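Local atomic coordinates of lectin CEL-IV, C-type (PDB entry 3ALU), a protein that binds galactose-containing carbohydrates such as raffinose through a calcium ion, as a tetrameric C-type lectin of the sea cucumber Cucumaria echinata. Residues 46-54 / 144-152. Numbering follows the deposited sequence.
Sequences LATGHLASI and KYICQLPCV
His50 and Gln148 form an antiparallel hydrogen-bonded pair in the sheet of the C-type lectin domain, joining strand 45-51 to strand 143-148. Gln148 N reaches His50 O at 2.8 Å in an almost straight bond, while His50 N returns a longer one, 3.2 Å, to Gln148 O. Past the non-hydrogen-bonded pair Leu51-Cys147, Ala52 N donates a hydrogen bond to Ile146 O at 2.9 Å, and the small Ala52 CB rests near Ile146 CG2. Leu51 CD2 lies 3.6 Å from Tyr145 CB, the two side chains crossing at about a right angle. Gly49 brings its CA within 3.2 Å of Gln148 O, a closeness that suits glycine, which has no CB to crowd that oxygen; beyond it, Pro150 CG packs on the carbonyl carbon of Thr48 and CD beside Gly49 N, and its CB meets Ala47 CB. Gln148 CG lies between the backbone N and the carbonyl carbon (chi1 68°), and the chain extends beyond it until Gln148 OE1 receives Ser53 N at 2.9 Å from above the carbonyl plane. Farther out, Cys147 SG is joined to Cys33 of helix 26-33, and Cys151 is disulfide-bonded to Cys41 of a second subunit. Lys15 NZ, Ser53 N and Asp100 together fix the amide's rotation, Asp100 OD1 bonding both Gln148 NE2 and Ser53 OG.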
ATOM      1  N   LEU A  46      13.922  13.976  -6.377  1.00 20.88           N
ATOM      2  CA  LEU A  46      14.650  12.824  -6.854  1.00 21.16           C
ATOM      3  C   LEU A  46      14.271  12.473  -8.277  1.00 20.28           C
ATOM      4  O   LEU A  46      15.114  12.010  -9.093  1.00 21.36           O
ATOM      5  CB  LEU A  46      14.353  11.624  -5.961  1.00 21.03           C
ATOM      6  CG  LEU A  46      14.743  11.754  -4.495  1.00 22.46           C
ATOM      7  CD1 LEU A  46      14.472  10.417  -3.813  1.00 26.06           C
ATOM      8  CD2 LEU A  46      16.189  12.198  -4.380  1.00 23.04           C
ATOM      9  N   ALA A  47      12.993  12.656  -8.576  1.00 20.33           N
ATOM     10  CA  ALA A  47      12.454  12.262  -9.893  1.00 18.57           C
ATOM     11  C   ALA A  47      11.198  13.041 -10.242  1.00 18.07           C
ATOM     12  O   ALA A  47      10.609  13.643  -9.380  1.00 17.03           O
ATOM     13  CB  ALA A  47      12.182  10.749  -9.912  1.00 20.64           C
ATOM     14  N   THR A  48      10.805  13.071 -11.523  1.00 17.01           N
ATOM     15  CA  THR A  48       9.496  13.652 -11.915  1.00 17.53           C
ATOM     16  C   THR A  48       8.620  12.607 -12.550  1.00 16.22           C
ATOM     17  O   THR A  48       9.106  11.550 -12.988  1.00 16.53           O
ATOM     18  CB  THR A  48       9.658  14.695 -12.905  1.00 17.57           C
ATOM     19  OG1 THR A  48      10.313  14.305 -14.025  1.00 15.67           O
ATOM     20  CG2 THR A  48      10.222  15.840 -12.320  1.00 25.13           C
ATOM     21  N   GLY A  49       7.342  12.913 -12.612  1.00 14.35           N
ATOM     22  CA  GLY A  49       6.429  12.152 -13.474  1.00 13.62           C
ATOM     23  C   GLY A  49       6.780  12.390 -14.943  1.00 13.50           C
ATOM     24  O   GLY A  49       7.631  13.238 -15.293  1.00 13.19           O
ATOM     25  N   HIS A  50       6.124  11.614 -15.790  1.00 12.65           N
ATOM     26  CA  HIS A  50       6.376  11.606 -17.246  1.00 12.69           C
ATOM     27  C   HIS A  50       5.101  11.139 -17.902  1.00 11.70           C
ATOM     28  O   HIS A  50       4.205  10.559 -17.272  1.00 12.04           O
ATOM     29  CB  HIS A  50       7.493  10.601 -17.637  1.00 13.00           C
ATOM     30  CG  HIS A  50       8.832  10.995 -17.121  1.00 13.65           C
ATOM     31  ND1 HIS A  50       9.556  12.034 -17.658  1.00 15.87           N
ATOM     32  CD2 HIS A  50       9.515  10.572 -16.033  1.00 16.00           C
ATOM     33  CE1 HIS A  50      10.657  12.215 -16.942  1.00 16.98           C
ATOM     34  NE2 HIS A  50      10.656  11.341 -15.951  1.00 18.57           N
ATOM     35  N   LEU A  51       4.993  11.416 -19.193  1.00 11.55           N
ATOM     36  CA  LEU A  51       3.954  10.741 -19.950  1.00 10.57           C
ATOM     37  C   LEU A  51       4.192   9.239 -19.772  1.00 11.89           C
ATOM     38  O   LEU A  51       5.331   8.791 -19.596  1.00 12.18           O
ATOM     39  CB  LEU A  51       4.029  11.119 -21.410  1.00 11.34           C
ATOM     40  CG  LEU A  51       3.492  12.496 -21.763  1.00 10.10           C
ATOM     41  CD1 LEU A  51       3.978  12.907 -23.159  1.00 12.56           C
ATOM     42  CD2 LEU A  51       1.988  12.480 -21.714  1.00 11.25           C
ATOM     43  N   ALA A  52       3.104   8.451 -19.830  1.00 10.23           N
ATOM     44  CA  ALA A  52       3.160   7.042 -19.505  1.00 10.49           C
ATOM     45  C   ALA A  52       4.043   6.272 -20.484  1.00 11.30           C
ATOM     46  O   ALA A  52       3.968   6.521 -21.671  1.00 11.18           O
ATOM     47  CB  ALA A  52       1.755   6.456 -19.537  1.00 12.47           C
ATOM     48  N   SER A  53       4.819   5.335 -19.966  1.00 11.06           N
ATOM     49  CA  SER A  53       5.492   4.338 -20.841  1.00 11.82           C
ATOM     50  C   SER A  53       4.760   3.006 -20.694  1.00 12.35           C
ATOM     51  O   SER A  53       4.023   2.863 -19.738  1.00 14.49           O
ATOM     52  CB  SER A  53       6.938   4.198 -20.479  1.00 12.12           C
ATOM     53  OG  SER A  53       7.185   3.707 -19.151  1.00 12.40           O
ATOM     54  N   ILE A  54       4.964   2.060 -21.636  1.00 12.70           N
ATOM     55  CA  ILE A  54       4.121   0.844 -21.693  1.00 12.40           C
ATOM     56  C   ILE A  54       5.058  -0.300 -22.016  1.00 13.00           C
ATOM     57  O   ILE A  54       5.834  -0.188 -22.991  1.00 12.77           O
ATOM     58  CB  ILE A  54       3.013   0.979 -22.763  1.00 11.69           C
ATOM     59  CG1 ILE A  54       2.154   2.253 -22.500  1.00 12.56           C
ATOM     60  CG2 ILE A  54       2.150  -0.307 -22.839  1.00 10.80           C
ATOM     61  CD1 ILE A  54       1.121   2.593 -23.597  1.00 11.69           C
ATOM     62  N   LYS A 144      -5.471  14.992 -25.221  1.00 13.71           N
ATOM     63  CA  LYS A 144      -5.477  14.465 -23.854  1.00 12.64           C
ATOM     64  C   LYS A 144      -4.217  13.577 -23.697  1.00 12.53           C
ATOM     65  O   LYS A 144      -3.564  13.210 -24.704  1.00 14.02           O
ATOM     66  CB  LYS A 144      -6.707  13.627 -23.651  1.00 12.55           C
ATOM     67  CG  LYS A 144      -8.019  14.465 -23.807  1.00 12.92           C
ATOM     68  CD  LYS A 144      -9.193  13.673 -23.293  1.00 14.89           C
ATOM     69  CE  LYS A 144     -10.492  14.544 -23.303  1.00 18.86           C
ATOM     70  NZ  LYS A 144     -10.920  14.941 -24.688  1.00 18.90           N
ATOM     71  N   TYR A 145      -3.873  13.238 -22.456  1.00 12.29           N
ATOM     72  CA  TYR A 145      -2.589  12.584 -22.215  1.00 11.15           C
ATOM     73  C   TYR A 145      -2.670  11.822 -20.911  1.00 11.98           C
ATOM     74  O   TYR A 145      -3.440  12.172 -20.019  1.00 11.61           O
ATOM     75  CB  TYR A 145      -1.417  13.624 -22.202  1.00 10.91           C
ATOM     76  CG  TYR A 145      -1.597  14.750 -21.171  1.00 11.83           C
ATOM     77  CD1 TYR A 145      -2.374  15.860 -21.490  1.00 13.09           C
ATOM     78  CD2 TYR A 145      -0.975  14.694 -19.926  1.00 13.73           C
ATOM     79  CE1 TYR A 145      -2.567  16.894 -20.547  1.00 12.60           C
ATOM     80  CE2 TYR A 145      -1.145  15.729 -18.981  1.00 15.82           C
ATOM     81  CZ  TYR A 145      -1.962  16.812 -19.326  1.00 14.11           C
ATOM     82  OH  TYR A 145      -2.187  17.842 -18.412  1.00 16.98           O
ATOM     83  N   ILE A 146      -1.892  10.751 -20.805  1.00 11.84           N
ATOM     84  CA  ILE A 146      -1.757  10.004 -19.557  1.00 12.93           C
ATOM     85  C   ILE A 146      -0.392  10.216 -18.951  1.00 12.57           C
ATOM     86  O   ILE A 146       0.647  10.010 -19.587  1.00 12.57           O
ATOM     87  CB  ILE A 146      -1.974   8.477 -19.753  1.00 12.82           C
ATOM     88  CG1 ILE A 146      -3.369   8.184 -20.292  1.00 16.45           C
ATOM     89  CG2 ILE A 146      -1.739   7.707 -18.484  1.00 13.99           C
ATOM     90  CD1 ILE A 146      -3.419   6.860 -21.058  1.00 18.05           C
ATOM     91  N   CYS A 147      -0.394  10.661 -17.694  1.00 12.51           N
ATOM     92  CA  CYS A 147       0.837  10.743 -16.884  1.00 12.47           C
ATOM     93  C   CYS A 147       1.041   9.487 -16.028  1.00 11.94           C
ATOM     94  O   CYS A 147       0.044   8.819 -15.592  1.00 11.46           O
ATOM     95  CB  CYS A 147       0.794  11.964 -15.935  1.00 13.69           C
ATOM     96  SG  CYS A 147       0.657  13.567 -16.755  1.00 16.60           S
ATOM     97  N   GLN A 148       2.308   9.211 -15.722  1.00 12.28           N
ATOM     98  CA  GLN A 148       2.672   8.227 -14.698  1.00 11.64           C
ATOM     99  C   GLN A 148       3.475   8.968 -13.625  1.00 14.16           C
ATOM    100  O   GLN A 148       4.284   9.837 -13.936  1.00 14.05           O
ATOM    101  CB  GLN A 148       3.499   7.054 -15.292  1.00 13.44           C
ATOM    102  CG  GLN A 148       4.853   7.485 -15.743  1.00 14.18           C
ATOM    103  CD  GLN A 148       5.619   6.362 -16.393  1.00 16.39           C
ATOM    104  OE1 GLN A 148       5.027   5.520 -17.054  1.00 18.31           O
ATOM    105  NE2 GLN A 148       6.947   6.375 -16.236  1.00 20.25           N
ATOM    106  N   LEU A 149       3.241   8.639 -12.358  1.00 13.90           N
ATOM    107  CA  LEU A 149       4.105   9.167 -11.305  1.00 15.35           C
ATOM    108  C   LEU A 149       5.449   8.467 -11.402  1.00 15.91           C
ATOM    109  O   LEU A 149       5.544   7.410 -12.008  1.00 15.58           O
ATOM    110  CB  LEU A 149       3.440   8.933  -9.932  1.00 15.12           C
ATOM    111  CG  LEU A 149       2.177   9.789  -9.743  1.00 15.37           C
ATOM    112  CD1 LEU A 149       1.506   9.436  -8.416  1.00 15.01           C
ATOM    113  CD2 LEU A 149       2.501  11.293  -9.739  1.00 16.92           C
ATOM    114  N   PRO A 150       6.514   9.042 -10.795  1.00 17.49           N
ATOM    115  CA  PRO A 150       7.807   8.428 -10.827  1.00 19.07           C
ATOM    116  C   PRO A 150       7.716   6.966 -10.386  1.00 19.28           C
ATOM    117  O   PRO A 150       7.104   6.669  -9.348  1.00 20.10           O
ATOM    118  CB  PRO A 150       8.637   9.275  -9.821  1.00 19.15           C
ATOM    119  CG  PRO A 150       7.965  10.568  -9.772  1.00 20.00           C
ATOM    120  CD  PRO A 150       6.517  10.336 -10.084  1.00 17.65           C
ATOM    121  N   CYS A 151       8.260   6.072 -11.203  1.00 20.44           N
ATOM    122  CA  CYS A 151       8.227   4.633 -10.962  1.00 22.01           C
ATOM    123  C   CYS A 151       9.513   4.270 -10.216  1.00 21.49           C
ATOM    124  O   CYS A 151      10.616   4.487 -10.726  1.00 20.71           O
ATOM    125  CB  CYS A 151       8.166   3.880 -12.301  1.00 23.42           C
ATOM    126  SG  CYS A 151       7.942   2.071 -12.187  1.00 30.31           S
ATOM    127  N   VAL A 152       9.366   3.760  -8.997  1.00 20.77           N
ATOM    128  CA  VAL A 152      10.543   3.451  -8.180  1.00 21.11           C
ATOM    129  C   VAL A 152      10.327   2.175  -7.413  1.00 21.26           C
ATOM    130  O   VAL A 152       9.198   1.781  -7.157  1.00 21.09           O
ATOM    131  CB  VAL A 152      10.858   4.573  -7.177  1.00 21.42           C
ATOM    132  CG1 VAL A 152      11.220   5.855  -7.931  1.00 21.94           C
ATOM    133  CG2 VAL A 152       9.668   4.827  -6.232  1.00 21.45           C
TER